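Side-chain contacts in tetratricopeptide repeat domain protein (Salinibacter ruber, PDB 3MA5), which is of unknown function but carries tetratricopeptide repeats, helical hairpins that in this family commonly serve protein-protein recognition: residues D6-T9 with R10-L13; L13-E16 with H17-H20; K49-R53 with L54-D58. All coordinates share one frame; numbering follows the deposited sequence.

Contact 1: D6-T9 with R10-L13; sequences DPFT and RYAL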
ATOM      1  N   ASP A   6       3.602  -5.737 -16.024  1.00109.31           N
ATOM      2  CA  ASP A   6       4.526  -4.664 -15.659  1.00107.18           C
ATOM      3  C   ASP A   6       4.099  -3.943 -14.374  1.00 99.83           C
ATOM      4  O   ASP A   6       2.921  -3.618 -14.199  1.00 97.40           O
ATOM      5  CB  ASP A   6       4.608  -3.666 -16.815  1.00101.33           C
ATOM      6  CG  ASP A   6       5.565  -2.536 -16.539  1.00104.60           C
ATOM      7  OD1 ASP A   6       6.743  -2.824 -16.230  1.00110.69           O
ATOM      8  OD2 ASP A   6       5.137  -1.363 -16.637  1.00106.94           O
ATOM      9  N   PRO A   7       5.053  -3.681 -13.461  1.00 95.56           N
ATOM     10  CA  PRO A   7       4.776  -3.000 -12.193  1.00 88.42           C
ATOM     11  C   PRO A   7       3.717  -1.908 -12.299  1.00 88.32           C
ATOM     12  O   PRO A   7       2.644  -2.023 -11.701  1.00 86.42           O
ATOM     13  CB  PRO A   7       6.134  -2.462 -11.797  1.00 89.07           C
ATOM     14  CG  PRO A   7       7.030  -3.561 -12.217  1.00 94.54           C
ATOM     15  CD  PRO A   7       6.484  -4.007 -13.570  1.00 95.58           C
ATOM     16  N   PHE A   8       3.994  -0.853 -13.060  1.00 96.36           N
ATOM     17  CA  PHE A   8       2.994   0.192 -13.172  1.00 87.01           C
ATOM     18  C   PHE A   8       1.703  -0.318 -13.803  1.00 87.87           C
ATOM     19  O   PHE A   8       0.615   0.019 -13.353  1.00 89.20           O
ATOM     20  CB  PHE A   8       3.486   1.388 -13.991  1.00 83.83           C
ATOM     21  CG  PHE A   8       2.419   2.447 -14.200  1.00 95.58           C
ATOM     22  CD1 PHE A   8       2.024   3.285 -13.154  1.00 90.75           C
ATOM     23  CD2 PHE A   8       1.732   2.527 -15.410  1.00 94.13           C
ATOM     24  CE1 PHE A   8       0.962   4.182 -13.310  1.00 85.51           C
ATOM     25  CE2 PHE A   8       0.674   3.415 -15.572  1.00 89.25           C
ATOM     26  CZ  PHE A   8       0.283   4.242 -14.520  1.00 88.89           C
ATOM     27  N   THR A   9       1.806  -1.126 -14.847  1.00 92.10           N
ATOM     28  CA  THR A   9       0.594  -1.597 -15.497  1.00 95.02           C
ATOM     29  C   THR A   9      -0.388  -2.191 -14.488  1.00 93.96           C
ATOM     30  O   THR A   9      -1.506  -1.692 -14.351  1.00 93.32           O
ATOM     31  CB  THR A   9       0.922  -2.604 -16.630  1.00102.49           C
ATOM     32  OG1 THR A   9       1.549  -1.905 -17.717  1.00106.95           O
ATOM     33  CG2 THR A   9      -0.338  -3.288 -17.141  1.00102.49           C
ATOM     34  N   ARG A  10       0.021  -3.232 -13.765  1.00 91.37           N
ATOM     35  CA  ARG A  10      -0.880  -3.832 -12.784  1.00 90.69           C
ATOM     36  C   ARG A  10      -1.140  -2.929 -11.587  1.00 88.57           C
ATOM     37  O   ARG A  10      -2.195  -3.009 -10.967  1.00 91.52           O
ATOM     38  CB  ARG A  10      -0.390  -5.217 -12.324  1.00 93.96           C
ATOM     39  CG  ARG A  10       1.090  -5.472 -12.419  1.00 94.97           C
ATOM     40  CD  ARG A  10       1.319  -6.927 -12.781  1.00 94.61           C
ATOM     41  NE  ARG A  10       1.851  -7.694 -11.666  1.00 89.07           N
ATOM     42  CZ  ARG A  10       3.093  -7.581 -11.216  1.00 90.45           C
ATOM     43  NH1 ARG A  10       3.932  -6.729 -11.796  1.00 96.29           N
ATOM     44  NH2 ARG A  10       3.496  -8.317 -10.189  1.00 90.04           N
ATOM     45  N   TYR A  11      -0.189  -2.076 -11.243  1.00 83.52           N
ATOM     46  CA  TYR A  11      -0.434  -1.148 -10.147  1.00 80.06           C
ATOM     47  C   TYR A  11      -1.674  -0.306 -10.538  1.00 90.48           C
ATOM     48  O   TYR A  11      -2.680  -0.282  -9.822  1.00 90.34           O
ATOM     49  CB  TYR A  11       0.776  -0.235  -9.940  1.00 79.63           C
ATOM     50  CG  TYR A  11       0.494   0.944  -9.045  1.00 83.83           C
ATOM     51  CD1 TYR A  11       0.707   0.872  -7.670  1.00 83.73           C
ATOM     52  CD2 TYR A  11      -0.015   2.124  -9.571  1.00 80.63           C
ATOM     53  CE1 TYR A  11       0.428   1.951  -6.839  1.00 85.47           C
ATOM     54  CE2 TYR A  11      -0.306   3.210  -8.752  1.00 84.49           C
ATOM     55  CZ  TYR A  11      -0.081   3.115  -7.384  1.00 87.60           C
ATOM     56  OH  TYR A  11      -0.353   4.182  -6.565  1.00 87.86           O
ATOM     57  N   ALA A  12      -1.591   0.376 -11.681  1.00 94.34           N
ATOM     58  CA  ALA A  12      -2.694   1.199 -12.169  1.00 90.33           C
ATOM     59  C   ALA A  12      -3.935   0.320 -12.305  1.00 91.10           C
ATOM     60  O   ALA A  12      -5.053   0.754 -12.020  1.00 92.94           O
ATOM     61  CB  ALA A  12      -2.330   1.831 -13.521  1.00 86.55           C
ATOM     62  N   LEU A  13      -3.723  -0.912 -12.747  1.00 86.63           N
ATOM     63  CA  LEU A  13      -4.800  -1.880 -12.897  1.00 90.29           C
ATOM     64  C   LEU A  13      -5.513  -1.962 -11.548  1.00 92.53           C
ATOM     65  O   LEU A  13      -6.686  -1.604 -11.422  1.00 86.85           O
ATOM     66  CB  LEU A  13      -4.201  -3.242 -13.241  1.00 97.04           C
ATOM     67  CG  LEU A  13      -5.022  -4.411 -13.787  1.00 96.74           C
ATOM     68  CD1 LEU A  13      -6.496  -4.214 -13.526  1.00 92.01           C
ATOM     69  CD2 LEU A  13      -4.746  -4.518 -15.272  1.00105.12           C
TER
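The carbonyls of Asp6, Pro7, Phe8 and Thr9 each receive the amide of the residue four places on, the bonding of the first turns of helix 7-19, which opens the predicted TPR repeat 7-40. Asp6 stands at the N-cap position, and its O takes the N-H of Arg10 at 3.0 Å. The bond from Ala12 N to Phe8 O is the straightest of the four, 2.8 Å with an N-H...O angle of 170°. Among the side chains, Phe8 and Ala12 make a CH-pi contact: the methyl CB of Ala12 sits over one face of the ring, shifted toward its rim, 4.1 Å from the centroid and nearest to Phe8 CZ. The Phe8 side chain leaves its CA on the carbonyl side (chi1 176°), which brings the ring toward the next turn, where its CD1 also lies 4.3 Å from Tyr11 CD2. Arg10 bends its chain at chi2 and chi3 and turns back toward the start of the helix. Its CG passes 3.2 Å from Asp6 O, and NH1 comes 3.6 Å from Pro7 N, so that the guanidinium meets this backbone at its edge. The Asp6 carboxylate is not its partner, for Asp6 OD1 and Arg10 NH1 are 6.5 Å apart. Arg10 NH2 instead bonds Thr36 OG1 at the end of helix 23-36, while NE and NH1 make weak, long ion pairs with Glu32 and Asp37. Arg10 thus places its charge between the helix start and the acidic end of the neighbouring helix, while the side chains of Phe8 and Ala12 meet by apolar contact, alongside their backbone hydrogen bond.

Contact 2: L13-E16 with H17-H20; sequences LAQE and HLKH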
ATOM      1  N   LEU A  13      -3.723  -0.912 -12.747  1.00 86.63           N
ATOM      2  CA  LEU A  13      -4.800  -1.880 -12.897  1.00 90.29           C
ATOM      3  C   LEU A  13      -5.513  -1.962 -11.548  1.00 92.53           C
ATOM      4  O   LEU A  13      -6.686  -1.604 -11.422  1.00 86.85           O
ATOM      5  CB  LEU A  13      -4.201  -3.242 -13.241  1.00 97.04           C
ATOM      6  CG  LEU A  13      -5.022  -4.411 -13.787  1.00 96.74           C
ATOM      7  CD1 LEU A  13      -6.496  -4.214 -13.526  1.00 92.01           C
ATOM      8  CD2 LEU A  13      -4.746  -4.518 -15.272  1.00105.12           C
ATOM      9  N   ALA A  14      -4.774  -2.429 -10.543  1.00 90.42           N
ATOM     10  CA  ALA A  14      -5.262  -2.573  -9.175  1.00 89.20           C
ATOM     11  C   ALA A  14      -5.976  -1.321  -8.712  1.00 88.37           C
ATOM     12  O   ALA A  14      -6.915  -1.381  -7.928  1.00 95.79           O
ATOM     13  CB  ALA A  14      -4.102  -2.848  -8.249  1.00 85.41           C
ATOM     14  N   GLN A  15      -5.506  -0.189  -9.214  1.00 87.86           N
ATOM     15  CA  GLN A  15      -6.029   1.125  -8.880  1.00 91.96           C
ATOM     16  C   GLN A  15      -7.393   1.466  -9.445  1.00 95.08           C
ATOM     17  O   GLN A  15      -8.175   2.172  -8.810  1.00 93.68           O
ATOM     18  CB  GLN A  15      -5.032   2.171  -9.333  1.00 95.88           C
ATOM     19  CG  GLN A  15      -3.892   2.394  -8.367  1.00 92.01           C
ATOM     20  CD  GLN A  15      -4.168   3.565  -7.454  1.00 92.00           C
ATOM     21  OE1 GLN A  15      -4.769   3.410  -6.392  1.00 98.68           O
ATOM     22  NE2 GLN A  15      -3.754   4.757  -7.881  1.00 88.66           N
ATOM     23  N   GLU A  16      -7.679   0.990 -10.646  1.00 95.17           N
ATOM     24  CA  GLU A  16      -8.974   1.269 -11.242  1.00101.18           C
ATOM     25  C   GLU A  16     -10.003   0.457 -10.461  1.00 97.32           C
ATOM     26  O   GLU A  16     -11.067   0.975 -10.100  1.00104.74           O
ATOM     27  CB  GLU A  16      -8.990   0.887 -12.731  1.00108.19           C
ATOM     28  CG  GLU A  16      -8.101   1.706 -13.681  1.00104.79           C
ATOM     29  CD  GLU A  16      -8.395   3.203 -13.655  1.00114.79           C
ATOM     30  OE1 GLU A  16      -9.397   3.622 -13.025  1.00113.45           O
ATOM     31  OE2 GLU A  16      -7.609   3.961 -14.273  1.00111.84           O
ATOM     32  N   HIS A  17      -9.680  -0.808 -10.195  1.00 95.28           N
ATOM     33  CA  HIS A  17     -10.557  -1.682  -9.410  1.00 94.77           C
ATOM     34  C   HIS A  17     -11.005  -0.940  -8.156  1.00 92.43           C
ATOM     35  O   HIS A  17     -12.189  -0.694  -7.956  1.00 95.18           O
ATOM     36  CB  HIS A  17      -9.814  -2.950  -9.006  1.00 88.76           C
ATOM     37  CG  HIS A  17      -9.673  -3.936 -10.114  1.00 89.54           C
ATOM     38  ND1 HIS A  17     -10.754  -4.419 -10.819  1.00 93.91           N
ATOM     39  CD2 HIS A  17      -8.582  -4.552 -10.636  1.00 88.83           C
ATOM     40  CE1 HIS A  17     -10.339  -5.287 -11.725  1.00 98.64           C
ATOM     41  NE2 HIS A  17      -9.024  -5.384 -11.632  1.00 93.10           N
ATOM     42  N   LEU A  18     -10.037  -0.594  -7.316  1.00 86.19           N
ATOM     43  CA  LEU A  18     -10.299   0.162  -6.107  1.00 91.74           C
ATOM     44  C   LEU A  18     -11.416   1.196  -6.295  1.00 94.24           C
ATOM     45  O   LEU A  18     -12.295   1.321  -5.442  1.00105.32           O
ATOM     46  CB  LEU A  18      -9.035   0.898  -5.683  1.00 96.05           C
ATOM     47  CG  LEU A  18      -8.150   0.254  -4.635  1.00 92.04           C
ATOM     48  CD1 LEU A  18      -7.049   1.233  -4.250  1.00 92.74           C
ATOM     49  CD2 LEU A  18      -8.986  -0.101  -3.427  1.00 90.49           C
ATOM     50  N   LYS A  19     -11.350   1.940  -7.402  1.00 97.40           N
ATOM     51  CA  LYS A  19     -12.324   2.986  -7.736  1.00 99.75           C
ATOM     52  C   LYS A  19     -13.709   2.440  -8.037  1.00100.23           C
ATOM     53  O   LYS A  19     -14.728   3.046  -7.675  1.00 95.24           O
ATOM     54  CB  LYS A  19     -11.845   3.792  -8.944  1.00105.48           C
ATOM     55  CG  LYS A  19     -10.634   4.656  -8.662  1.00108.09           C
ATOM     56  CD  LYS A  19     -10.110   5.297  -9.937  1.00112.71           C
ATOM     57  CE  LYS A  19      -8.900   6.191  -9.654  1.00110.73           C
ATOM     58  NZ  LYS A  19      -8.176   6.528 -10.919  1.00118.52           N
ATOM     59  N   HIS A  20     -13.729   1.301  -8.722  1.00100.62           N
ATOM     60  CA  HIS A  20     -14.971   0.645  -9.072  1.00103.76           C
ATOM     61  C   HIS A  20     -15.395  -0.311  -7.950  1.00104.06           C
ATOM     62  O   HIS A  20     -16.067  -1.313  -8.200  1.00109.27           O
ATOM     63  CB  HIS A  20     -14.803  -0.122 -10.389  1.00109.92           C
ATOM     64  CG  HIS A  20     -14.716   0.762 -11.597  1.00117.56           C
ATOM     65  ND1 HIS A  20     -13.740   1.727 -11.748  1.00116.21           N
ATOM     66  CD2 HIS A  20     -15.507   0.855 -12.694  1.00121.22           C
ATOM     67  CE1 HIS A  20     -13.938   2.380 -12.880  1.00122.79           C
ATOM     68  NE2 HIS A  20     -15.003   1.870 -13.473  1.00126.97           N
TER
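Lys19 reaches back over the preceding turn to Glu16, and its side chain can be walked atom by atom. CB lies 3.1 Å from Glu16 O, and CG passes 3.5 Å from Gln15 O. Beyond CG the chain is fully extended, taking CD to 3.6 Å from Glu16 OE1 while CE stays at the margin of contact with Gln15 O. At the tip, NZ faces Glu16 OE1 at 3.8 Å, a long salt bridge. Glu16 comes to meet it by folding at chi2 (-57°), which turns its carboxylate toward the lysine chain. All this belongs to the last turns of helix 7-19, in the predicted TPR repeat 7-40. The buried Ala14 and its neighbour on the next turn, Leu18, face helix 23-36, with Leu18 also touching helix 42-53. Leu18 N meets Ala14 O at 3.3 Å in a nearly straight bond, and Lys19 N bonds only weakly. Glu16 O is the acceptor at the helix end, taking His20 N in its carbonyl plane and, at 3.2 Å, His20 ND1 from above that plane. The ND1 bond is likely to favour this turn of the imidazole, though Glu16 O lies 23° out of the ring plane. On another side of the helix, Leu13 and His17 run side by side in the same direction, the leucine CD1 resting 3.4 Å from the histidine NE2.

Contact 3: K49-R53 with L54-D58; sequences KLYER and LDRTD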
ATOM      1  N   LYS A  49      -4.055   0.923   3.309  1.00 67.81           N
ATOM      2  CA  LYS A  49      -5.325   1.617   3.443  1.00 66.78           C
ATOM      3  C   LYS A  49      -6.435   0.612   3.186  1.00 70.60           C
ATOM      4  O   LYS A  49      -7.556   0.783   3.649  1.00 70.11           O
ATOM      5  CB  LYS A  49      -5.388   2.786   2.455  1.00 65.69           C
ATOM      6  CG  LYS A  49      -4.673   4.040   2.925  1.00 67.48           C
ATOM      7  CD  LYS A  49      -5.593   4.886   3.807  1.00 68.60           C
ATOM      8  CE  LYS A  49      -4.834   5.857   4.702  1.00 71.61           C
ATOM      9  NZ  LYS A  49      -5.774   6.750   5.437  1.00 73.38           N
ATOM     10  N   LEU A  50      -6.105  -0.454   2.466  1.00 72.20           N
ATOM     11  CA  LEU A  50      -7.066  -1.493   2.143  1.00 64.69           C
ATOM     12  C   LEU A  50      -7.185  -2.455   3.294  1.00 72.55           C
ATOM     13  O   LEU A  50      -8.279  -2.942   3.604  1.00 79.46           O
ATOM     14  CB  LEU A  50      -6.621  -2.257   0.909  1.00 66.80           C
ATOM     15  CG  LEU A  50      -7.661  -3.097   0.164  1.00 74.86           C
ATOM     16  CD1 LEU A  50      -8.907  -2.254  -0.112  1.00 73.24           C
ATOM     17  CD2 LEU A  50      -7.071  -3.589  -1.143  1.00 78.35           C
ATOM     18  N   TYR A  51      -6.051  -2.745   3.923  1.00 71.39           N
ATOM     19  CA  TYR A  51      -6.049  -3.652   5.058  1.00 72.40           C
ATOM     20  C   TYR A  51      -6.890  -3.070   6.165  1.00 76.51           C
ATOM     21  O   TYR A  51      -7.599  -3.791   6.855  1.00 77.83           O
ATOM     22  CB  TYR A  51      -4.641  -3.877   5.574  1.00 67.46           C
ATOM     23  CG  TYR A  51      -3.908  -4.965   4.851  1.00 63.45           C
ATOM     24  CD1 TYR A  51      -4.594  -6.028   4.262  1.00 67.33           C
ATOM     25  CD2 TYR A  51      -2.525  -4.948   4.768  1.00 67.13           C
ATOM     26  CE1 TYR A  51      -3.909  -7.037   3.599  1.00 66.56           C
ATOM     27  CE2 TYR A  51      -1.834  -5.947   4.111  1.00 70.15           C
ATOM     28  CZ  TYR A  51      -2.522  -6.984   3.531  1.00 68.38           C
ATOM     29  OH  TYR A  51      -1.808  -7.932   2.848  1.00 68.15           O
ATOM     30  N   GLU A  52      -6.797  -1.757   6.330  1.00 70.58           N
ATOM     31  CA  GLU A  52      -7.557  -1.086   7.361  1.00 70.30           C
ATOM     32  C   GLU A  52      -9.040  -1.283   7.098  1.00 75.94           C
ATOM     33  O   GLU A  52      -9.781  -1.650   8.002  1.00 83.52           O
ATOM     34  CB  GLU A  52      -7.206   0.409   7.412  1.00 72.40           C
ATOM     35  CG  GLU A  52      -5.861   0.728   8.063  1.00 71.69           C
ATOM     36  CD  GLU A  52      -5.692   2.207   8.299  1.00 76.21           C
ATOM     37  OE1 GLU A  52      -4.755   2.827   7.736  1.00 80.16           O
ATOM     38  OE2 GLU A  52      -6.524   2.743   9.057  1.00 82.02           O
ATOM     39  N   ARG A  53      -9.467  -1.062   5.859  1.00 75.32           N
ATOM     40  CA  ARG A  53     -10.876  -1.226   5.491  1.00 80.29           C
ATOM     41  C   ARG A  53     -11.319  -2.654   5.727  1.00 80.84           C
ATOM     42  O   ARG A  53     -12.473  -2.910   6.048  1.00 80.06           O
ATOM     43  CB  ARG A  53     -11.099  -0.874   4.018  1.00 77.39           C
ATOM     44  CG  ARG A  53     -10.740   0.559   3.671  1.00 80.09           C
ATOM     45  CD  ARG A  53     -10.943   0.842   2.194  1.00 90.11           C
ATOM     46  NE  ARG A  53     -12.357   0.953   1.848  1.00 95.73           N
ATOM     47  CZ  ARG A  53     -12.815   0.981   0.603  1.00 96.76           C
ATOM     48  NH1 ARG A  53     -11.971   0.902  -0.414  1.00103.52           N
ATOM     49  NH2 ARG A  53     -14.113   1.085   0.381  1.00 98.28           N
ATOM     50  N   LEU A  54     -10.378  -3.574   5.559  1.00 79.84           N
ATOM     51  CA  LEU A  54     -10.613  -4.995   5.735  1.00 81.69           C
ATOM     52  C   LEU A  54     -10.552  -5.413   7.194  1.00 81.19           C
ATOM     53  O   LEU A  54     -10.532  -6.603   7.498  1.00 77.28           O
ATOM     54  CB  LEU A  54      -9.564  -5.776   4.944  1.00 78.44           C
ATOM     55  CG  LEU A  54      -9.776  -5.724   3.434  1.00 79.47           C
ATOM     56  CD1 LEU A  54      -8.671  -6.470   2.673  1.00 73.49           C
ATOM     57  CD2 LEU A  54     -11.137  -6.337   3.166  1.00 73.02           C
ATOM     58  N   ASP A  55     -10.509  -4.430   8.086  1.00 82.14           N
ATOM     59  CA  ASP A  55     -10.417  -4.664   9.522  1.00 90.50           C
ATOM     60  C   ASP A  55      -9.159  -5.432   9.970  1.00 92.88           C
ATOM     61  O   ASP A  55      -9.093  -5.936  11.095  1.00 97.36           O
ATOM     62  CB  ASP A  55     -11.684  -5.356  10.032  1.00 98.02           C
ATOM     63  CG  ASP A  55     -11.987  -5.010  11.487  1.00111.15           C
ATOM     64  OD1 ASP A  55     -11.701  -3.858  11.911  1.00108.80           O
ATOM     65  OD2 ASP A  55     -12.522  -5.879  12.208  1.00124.06           O
ATOM     66  N   ARG A  56      -8.170  -5.526   9.080  1.00 83.92           N
ATOM     67  CA  ARG A  56      -6.892  -6.169   9.398  1.00 80.57           C
ATOM     68  C   ARG A  56      -5.907  -5.023   9.587  1.00 82.75           C
ATOM     69  O   ARG A  56      -4.836  -5.008   8.990  1.00 84.34           O
ATOM     70  CB  ARG A  56      -6.397  -7.057   8.254  1.00 73.36           C
ATOM     71  CG  ARG A  56      -7.319  -8.174   7.869  1.00 69.17           C
ATOM     72  CD  ARG A  56      -6.930  -8.728   6.510  1.00 63.97           C
ATOM     73  NE  ARG A  56      -5.533  -9.140   6.493  1.00 62.37           N
ATOM     74  CZ  ARG A  56      -4.953  -9.750   5.464  1.00 71.75           C
ATOM     75  NH1 ARG A  56      -5.659 -10.010   4.375  1.00 74.47           N
ATOM     76  NH2 ARG A  56      -3.681 -10.132   5.532  1.00 66.61           N
ATOM     77  N   THR A  57      -6.293  -4.060  10.415  1.00 79.75           N
ATOM     78  CA  THR A  57      -5.486  -2.871  10.694  1.00 85.05           C
ATOM     79  C   THR A  57      -4.024  -3.113  11.072  1.00 88.87           C
ATOM     80  O   THR A  57      -3.127  -2.461  10.553  1.00 92.05           O
ATOM     81  CB  THR A  57      -6.140  -2.027  11.795  1.00 84.01           C
ATOM     82  OG1 THR A  57      -5.186  -1.092  12.305  1.00 78.93           O
ATOM     83  CG2 THR A  57      -6.653  -2.924  12.919  1.00 93.23           C
ATOM     84  N   ASP A  58      -3.773  -4.043  11.972  1.00 88.41           N
ATOM     85  CA  ASP A  58      -2.398  -4.322  12.359  1.00 88.65           C
ATOM     86  C   ASP A  58      -1.554  -4.726  11.137  1.00 86.61           C
ATOM     87  O   ASP A  58      -0.359  -4.409  11.053  1.00 86.13           O
ATOM     88  CB  ASP A  58      -2.393  -5.407  13.435  1.00100.94           C
ATOM     89  CG  ASP A  58      -3.467  -5.174  14.479  1.00104.04           C
ATOM     90  OD1 ASP A  58      -4.627  -5.589  14.244  1.00 94.97           O
ATOM     91  OD2 ASP A  58      -3.153  -4.550  15.517  1.00105.39           O
TER
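Tyr51 swings its ring beside its own backbone N (chi1 -86°), and Arg56 bends at chi3 (55°); between them these turns lay the guanidinium against the ring. Tyr51 CE1 lies over the centre of one guanidinium face, 3.5 Å from Arg56 CZ, the two flat groups inclined at 40° rather than stacked flush. On another side, Leu54 CD1 approaches the ring at its edge, 4.4 Å from Tyr51 CD1, and also meets Leu50 CG. The backbone beneath is a Schellman motif closing helix 42-53: Arg56 N reaches back to Tyr51 O at 2.9 Å, Asp55 N binds Glu52 O from above the carbonyl plane, and Asp55 supplies the positive-phi residue. Arg56 is also the N-cap of helix 57-74, so the chain turns between the two helices of the predicted TPR repeat 41-74 within a few residues. Both polar ends are engaged elsewhere: Tyr51 OH bonds Glu31 of helix 23-36, and Arg56 NH2 forms a salt bridge with Asp59. An alanine in place of Arg56 is likely to leave one flank of the Tyr51 ring without its cover and Asp59 without its cationic mate. The arginine thus appears to serve twice, as a flat group against the buried tyrosine and as a positive charge paired with Asp59 in the first turn of the next helix.

From the N terminus, contact 1 forms the opening turns of helix 7-19 and contact 2 its closing turns. Leu13 ends one and begins the other, and their centres are about 11 Å apart. Neither closes more than turns of a helix. The chain then runs through helix 23-36 before contact 3, which closes the short turn from helix 42-53 into helix 57-74. None of the three nests in another or crosses it; they follow in series. Contacts 2 and 3, centres about 17 Å apart, meet where Leu18 CD2 packs 4.0 Å from Leu50 CD1, joining helix 7-19 to helix 42-53. Contact 1 stays clear of contact 3, on the opposite side of the chain's centre.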